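Local coordinates for protein carbohydrate binding family 6 (Clostridium thermocellum, PDB 5A8C) that probably removes terminal alpha-L-arabinofuranosyl groups from arabinose-containing polysaccharides or their fragments, as a family 43 glycoside hydrolase built on a five-bladed beta-propeller, at residues A[207-212]-A[222-227]; A[234-239]-A[252-257]. All blocks are in the same frame, centred on the assembly; numbering follows the deposited sequence.

Contact 1: A[207-212]-A[222-227]; sequences PRFFEA and YYFSYA
Pro207 takes the hydroxyl of Tyr226 on its carbonyl: OH of Tyr226 donates to O of Pro207 over 2.7 Å, arriving in the carbonyl plane on a lone pair. CD of the proline ring lies 3.5 Å from the same Tyr226 OH. With CG of Tyr226 set between its backbone N and carbonyl carbon (chi1 61°), CE2 and OH of the phenol come alongside the carbonyl of Pro207. Arg208 adds little here; its guanidinium forms a salt bridge with Glu238. Phe209 sends the CD1-CE1 side of its ring against Tyr226, CD1 standing 3.6 Å from Tyr226 CB, which sits at the ring's edge. The two rings are oblique, their planes at 51°, and CE1 of Phe209 goes on to CZ of Phe224 at 4.0 Å. Phe210 and Glu211 then face the single residue Ala227 in a classic beta bulge, at a corner where the chain enters strand 212-218 of an antiparallel propeller blade. Both amides converge on Ala227 O, Phe210 N at 2.9 Å and Glu211 N, the straighter bond, at 3.2 Å with 162° at the hydrogen. Glu211 O accepts Ala227 N in return. The Glu211 side chain, extended beyond CG, reaches a bound Tris molecule, probably from the crystallisation liquor, whose amine bonds to OE1; such a molecule may mark a pocket beside the bulge. Ala212 sets its CB 3.9 Å from CB of Ala227, while its amide is held by Asp162 and its side chain lies about 5 Å from a calcium ion.

Contact 2: A[234-239]-A[252-257]; sequences ASKIEY and KGVILP
Backbone hydrogen bonds join Ile237 and Tyr239 to 252-256 in an antiparallel hairpin whose short strands run at 173° to one another. Ile237 N donates to Leu256 O, and Ile237 O receives two amides from the same face of its plane, Ile255 N at 2.8 Å and Leu256 N at 3.2 Å; this is a classic bulge. A second one sets Lys252 and Gly253 opposite Tyr239, with Lys252 N bonded to Tyr239 O and Tyr239 N to Gly253 O. Gly253 has phi 132°, where a side chain would jam against the preceding carbonyl.

Among apolar contacts, CB of Ile237 and CB of Leu256 are 3.8 Å apart, the two side chains lying side by side and pointing the same way. Ile255 crosses the Tyr239 side chain at about a right angle, its CG1 3.5 Å from Tyr239 CD1 and its CD1 against Tyr239 CB. Next to Val254, the aliphatic part of Glu238 meets the CG2 methyl, while the carboxylate turns to Tyr251 and Ser228, among others.

Aromatic contact comes from Lys252, whose CB makes a CH-pi approach over one face of the Tyr239 ring, 3.8 Å from the centroid and displaced toward the rim. The lysine chain then bends at chi2 (-64°), carrying its ammonium clear of the ring.

Water closes the far end: it lies 2.6 Å from Tyr239 OH and donates to Lys252 O. With Ile314 N also bonded to Tyr239 OH, the phenol is fixed at its polar end as well as across its face, which should restrict rotation of the ring.

How the contacts relate
From the N terminus, contact 1 comes first: segment 207-212 leads into strand 212-218, the chain turns back, and 222-227 closes a short loop against it. Contact 2 opens only after that, when 234-239 is met by 252-257 across a second hairpin, so the two are in series and neither encloses nor crosses the other. Both reach one four-stranded antiparallel sheet, a propeller blade, where strands 221-228 and 237-242 are neighbours. Tyr226 O and Glu238 N, 2.8 Å apart, probably hydrogen-bond along this seam, and a charge pair also crosses between the contacts. Contact 1 ties the lead-in, at the corner before the blade's first strand, to the second strand 221-228; contact 2 joins its last two strands.

Contact 1: A[207-212]-A[222-227]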
loop_
_atom_site.group_PDB
_atom_site.type_symbol
_atom_site.label_atom_id
_atom_site.label_comp_id
_atom_site.label_asym_id
_atom_site.label_seq_id
_atom_site.Cartn_x
_atom_site.Cartn_y
_atom_site.Cartn_z
ATOM N N PRO A 207 -17.992 -2.067 0.903
ATOM C CA PRO A 207 -18.451 -3.243 1.598
ATOM C C PRO A 207 -17.297 -3.969 2.296
ATOM O O PRO A 207 -16.286 -4.324 1.675
ATOM C CB PRO A 207 -19.054 -4.096 0.477
ATOM C CG PRO A 207 -19.382 -3.183 -0.599
ATOM C CD PRO A 207 -18.416 -2.069 -0.522
ATOM N N ARG A 208 -17.458 -4.234 3.579
ATOM C CA ARG A 208 -16.538 -5.047 4.326
ATOM C C ARG A 208 -15.113 -4.456 4.379
ATOM O O ARG A 208 -14.136 -5.194 4.536
ATOM C CB ARG A 208 -16.565 -6.507 3.819
ATOM C CG ARG A 208 -17.938 -7.139 4.057
ATOM C CD ARG A 208 -18.214 -8.390 3.222
ATOM N NE ARG A 208 -18.310 -8.084 1.800
ATOM C CZ ARG A 208 -17.337 -8.296 0.923
ATOM N NH1 ARG A 208 -16.154 -8.801 1.283
ATOM N NH2 ARG A 208 -17.553 -7.921 -0.320
ATOM N N PHE A 209 -14.984 -3.151 4.233
ATOM C CA PHE A 209 -13.657 -2.545 4.232
ATOM C C PHE A 209 -12.897 -2.857 5.514
ATOM O O PHE A 209 -13.427 -2.663 6.633
ATOM C CB PHE A 209 -13.790 -0.997 4.106
ATOM C CG PHE A 209 -12.487 -0.285 4.167
ATOM C CD1 PHE A 209 -11.603 -0.317 3.082
ATOM C CD2 PHE A 209 -12.098 0.396 5.298
ATOM C CE1 PHE A 209 -10.379 0.335 3.138
ATOM C CE2 PHE A 209 -10.897 1.057 5.349
ATOM C CZ PHE A 209 -10.017 1.003 4.285
ATOM N N PHE A 210 -11.624 -3.245 5.358
ATOM C CA PHE A 210 -10.791 -3.594 6.491
ATOM C C PHE A 210 -9.519 -2.780 6.549
ATOM O O PHE A 210 -9.189 -2.233 7.603
ATOM C CB PHE A 210 -10.508 -5.119 6.473
ATOM C CG PHE A 210 -9.937 -5.689 7.710
ATOM C CD1 PHE A 210 -10.678 -5.748 8.898
ATOM C CD2 PHE A 210 -8.660 -6.244 7.704
ATOM C CE1 PHE A 210 -10.161 -6.364 10.036
ATOM C CE2 PHE A 210 -8.110 -6.833 8.852
ATOM C CZ PHE A 210 -8.880 -6.909 9.984
ATOM N N GLU A 211 -8.747 -2.768 5.460
ATOM C CA GLU A 211 -7.517 -1.958 5.474
ATOM C C GLU A 211 -7.044 -1.810 4.003
ATOM O O GLU A 211 -7.772 -2.194 3.091
ATOM C CB GLU A 211 -6.459 -2.547 6.436
ATOM C CG GLU A 211 -6.078 -3.915 6.013
ATOM C CD GLU A 211 -5.370 -4.811 7.122
ATOM O OE1 GLU A 211 -4.855 -4.343 8.183
ATOM O OE2 GLU A 211 -5.196 -5.993 6.730
ATOM N N ALA A 212 -5.873 -1.208 3.823
ATOM C CA ALA A 212 -5.230 -1.227 2.495
ATOM C C ALA A 212 -5.912 -0.378 1.427
ATOM O O ALA A 212 -5.792 -0.697 0.237
ATOM C CB ALA A 212 -4.929 -2.638 1.993
ATOM N N TYR A 222 -12.239 5.794 -11.843
ATOM C CA TYR A 222 -11.523 5.708 -10.583
ATOM C C TYR A 222 -11.799 4.351 -9.970
ATOM O O TYR A 222 -12.943 3.885 -9.944
ATOM C CB TYR A 222 -12.013 6.811 -9.629
ATOM C CG TYR A 222 -11.715 8.193 -10.131
ATOM C CD1 TYR A 222 -12.647 8.871 -10.967
ATOM C CD2 TYR A 222 -10.552 8.864 -9.778
ATOM C CE1 TYR A 222 -12.386 10.128 -11.405
ATOM C CE2 TYR A 222 -10.330 10.178 -10.225
ATOM C CZ TYR A 222 -11.265 10.822 -11.015
ATOM O OH TYR A 222 -11.079 12.098 -11.453
ATOM N N TYR A 223 -10.728 3.695 -9.476
ATOM C CA TYR A 223 -10.799 2.366 -8.904
ATOM C C TYR A 223 -10.369 2.452 -7.455
ATOM O O TYR A 223 -9.198 2.718 -7.167
ATOM C CB TYR A 223 -9.836 1.420 -9.653
ATOM C CG TYR A 223 -10.225 1.164 -11.098
ATOM C CD1 TYR A 223 -9.936 2.109 -12.078
ATOM C CD2 TYR A 223 -10.831 -0.010 -11.475
ATOM C CE1 TYR A 223 -10.303 1.897 -13.409
ATOM C CE2 TYR A 223 -11.188 -0.259 -12.816
ATOM C CZ TYR A 223 -10.937 0.699 -13.740
ATOM O OH TYR A 223 -11.265 0.523 -15.085
ATOM N N PHE A 224 -11.318 2.256 -6.522
ATOM C CA PHE A 224 -11.007 2.189 -5.111
ATOM C C PHE A 224 -10.888 0.708 -4.757
ATOM O O PHE A 224 -11.860 -0.033 -4.820
ATOM C CB PHE A 224 -12.098 2.840 -4.254
ATOM C CG PHE A 224 -11.768 2.755 -2.793
ATOM C CD1 PHE A 224 -10.968 3.746 -2.215
ATOM C CD2 PHE A 224 -12.192 1.720 -2.006
ATOM C CE1 PHE A 224 -10.640 3.657 -0.873
ATOM C CE2 PHE A 224 -11.820 1.640 -0.669
ATOM C CZ PHE A 224 -11.043 2.624 -0.119
ATOM N N SER A 225 -9.664 0.287 -4.451
ATOM C CA SER A 225 -9.400 -1.115 -4.088
ATOM C C SER A 225 -8.940 -1.189 -2.635
ATOM O O SER A 225 -8.472 -0.182 -2.070
ATOM C CB SER A 225 -8.444 -1.768 -5.067
ATOM O OG SER A 225 -7.204 -1.093 -5.132
ATOM N N TYR A 226 -9.096 -2.345 -2.026
ATOM C CA TYR A 226 -8.924 -2.445 -0.592
ATOM C C TYR A 226 -8.870 -3.893 -0.170
ATOM O O TYR A 226 -9.290 -4.795 -0.939
ATOM C CB TYR A 226 -10.054 -1.740 0.148
ATOM C CG TYR A 226 -11.435 -2.293 -0.119
ATOM C CD1 TYR A 226 -12.145 -1.950 -1.263
ATOM C CD2 TYR A 226 -12.031 -3.170 0.764
ATOM C CE1 TYR A 226 -13.412 -2.449 -1.494
ATOM C CE2 TYR A 226 -13.309 -3.679 0.554
ATOM C CZ TYR A 226 -14.011 -3.308 -0.585
ATOM O OH TYR A 226 -15.315 -3.729 -0.812
ATOM N N ALA A 227 -8.404 -4.147 1.039
ATOM C CA ALA A 227 -8.501 -5.452 1.655
ATOM C C ALA A 227 -9.795 -5.537 2.463
ATOM O O ALA A 227 -10.086 -4.656 3.290
ATOM C CB ALA A 227 -7.299 -5.737 2.533
#

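Contact 2: A[234-239]-A[252-257]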
loop_
_atom_site.group_PDB
_atom_site.type_symbol
_atom_site.label_atom_id
_atom_site.label_comp_id
_atom_site.label_asym_id
_atom_site.label_seq_id
_atom_site.Cartn_x
_atom_site.Cartn_y
_atom_site.Cartn_z
ATOM N N ALA A 234 -11.688 -15.412 4.451
ATOM C CA ALA A 234 -10.449 -14.671 4.625
ATOM C C ALA A 234 -10.421 -13.405 3.770
ATOM O O ALA A 234 -11.092 -13.301 2.740
ATOM C CB ALA A 234 -9.288 -15.575 4.312
ATOM N N SER A 235 -9.604 -12.439 4.172
ATOM C CA SER A 235 -9.498 -11.167 3.493
ATOM C C SER A 235 -9.117 -11.328 2.013
ATOM O O SER A 235 -8.170 -12.054 1.680
ATOM C CB SER A 235 -8.439 -10.336 4.193
ATOM O OG SER A 235 -8.234 -9.072 3.584
ATOM N N LYS A 236 -9.826 -10.614 1.157
ATOM C CA LYS A 236 -9.559 -10.548 -0.281
ATOM C C LYS A 236 -9.288 -9.116 -0.671
ATOM O O LYS A 236 -9.775 -8.184 0.013
ATOM C CB LYS A 236 -10.673 -11.164 -1.091
ATOM C CG LYS A 236 -10.902 -12.640 -0.827
ATOM C CD LYS A 236 -11.922 -13.302 -1.694
ATOM C CE LYS A 236 -12.087 -14.784 -1.391
ATOM N NZ LYS A 236 -13.113 -15.436 -2.246
ATOM N N ILE A 237 -8.641 -8.898 -1.788
ATOM C CA ILE A 237 -8.515 -7.569 -2.375
ATOM C C ILE A 237 -9.730 -7.373 -3.276
ATOM O O ILE A 237 -9.916 -8.126 -4.242
ATOM C CB ILE A 237 -7.212 -7.381 -3.151
ATOM C CG1 ILE A 237 -5.988 -7.747 -2.339
ATOM C CG2 ILE A 237 -7.149 -5.949 -3.687
ATOM C CD1 ILE A 237 -5.849 -7.049 -0.979
ATOM N N GLU A 238 -10.557 -6.408 -2.908
ATOM C CA GLU A 238 -11.818 -6.137 -3.591
ATOM C C GLU A 238 -11.821 -4.703 -4.056
ATOM O O GLU A 238 -10.895 -3.940 -3.781
ATOM C CB GLU A 238 -12.994 -6.490 -2.695
ATOM C CG GLU A 238 -12.806 -7.886 -2.077
ATOM C CD GLU A 238 -14.012 -8.507 -1.410
ATOM O OE1 GLU A 238 -15.153 -8.282 -1.879
ATOM O OE2 GLU A 238 -13.835 -9.261 -0.458
ATOM N N TYR A 239 -12.840 -4.313 -4.855
ATOM C CA TYR A 239 -12.797 -2.977 -5.418
ATOM C C TYR A 239 -14.166 -2.473 -5.832
ATOM O O TYR A 239 -15.128 -3.218 -6.017
ATOM C CB TYR A 239 -11.811 -2.882 -6.605
ATOM C CG TYR A 239 -12.322 -3.439 -7.920
ATOM C CD1 TYR A 239 -12.599 -4.808 -8.059
ATOM C CD2 TYR A 239 -12.542 -2.636 -9.009
ATOM C CE1 TYR A 239 -13.080 -5.316 -9.239
ATOM C CE2 TYR A 239 -13.028 -3.134 -10.212
ATOM C CZ TYR A 239 -13.258 -4.493 -10.321
ATOM O OH TYR A 239 -13.787 -4.956 -11.508
ATOM N N LYS A 252 -17.601 -3.821 -7.434
ATOM C CA LYS A 252 -17.420 -4.573 -8.660
ATOM C C LYS A 252 -16.866 -5.988 -8.495
ATOM O O LYS A 252 -16.994 -6.761 -9.441
ATOM C CB LYS A 252 -16.557 -3.819 -9.630
ATOM C CG LYS A 252 -17.106 -2.482 -10.063
ATOM C CD LYS A 252 -18.401 -2.562 -10.831
ATOM C CE LYS A 252 -18.889 -1.185 -11.235
ATOM N NZ LYS A 252 -20.217 -1.221 -11.883
ATOM N N GLY A 253 -16.321 -6.339 -7.348
ATOM C CA GLY A 253 -15.845 -7.708 -7.131
ATOM C C GLY A 253 -14.480 -7.799 -6.558
ATOM O O GLY A 253 -13.956 -6.898 -5.898
ATOM N N VAL A 254 -13.846 -8.947 -6.821
ATOM C CA VAL A 254 -12.554 -9.356 -6.279
ATOM C C VAL A 254 -11.459 -9.209 -7.321
ATOM O O VAL A 254 -11.561 -9.724 -8.426
ATOM C CB VAL A 254 -12.631 -10.834 -5.795
ATOM C CG1 VAL A 254 -11.261 -11.338 -5.397
ATOM C CG2 VAL A 254 -13.617 -10.959 -4.631
ATOM N N ILE A 255 -10.400 -8.516 -6.941
ATOM C CA ILE A 255 -9.160 -8.456 -7.714
ATOM C C ILE A 255 -8.225 -9.600 -7.389
ATOM O O ILE A 255 -7.651 -10.225 -8.284
ATOM C CB ILE A 255 -8.437 -7.123 -7.497
ATOM C CG1 ILE A 255 -9.311 -5.963 -7.981
ATOM C CG2 ILE A 255 -7.073 -7.153 -8.200
ATOM C CD1 ILE A 255 -8.724 -4.597 -7.746
ATOM N N LEU A 256 -8.028 -9.892 -6.112
ATOM C CA LEU A 256 -7.032 -10.878 -5.669
ATOM C C LEU A 256 -7.614 -11.681 -4.524
ATOM O O LEU A 256 -8.016 -11.086 -3.523
ATOM C CB LEU A 256 -5.751 -10.209 -5.245
ATOM C CG LEU A 256 -4.575 -11.154 -4.981
ATOM C CD1 LEU A 256 -3.973 -11.703 -6.272
ATOM C CD2 LEU A 256 -3.514 -10.431 -4.159
ATOM N N PRO A 257 -7.768 -12.984 -4.662
ATOM C CA PRO A 257 -8.186 -13.814 -3.535
ATOM C C PRO A 257 -7.035 -13.982 -2.537
ATOM O O PRO A 257 -6.025 -13.303 -2.648
ATOM C CB PRO A 257 -8.554 -15.135 -4.229
ATOM C CG PRO A 257 -7.539 -15.238 -5.289
ATOM C CD PRO A 257 -7.306 -13.845 -5.794
HETATM O O HOH W 1 -15.149 -7.224 -11.400
#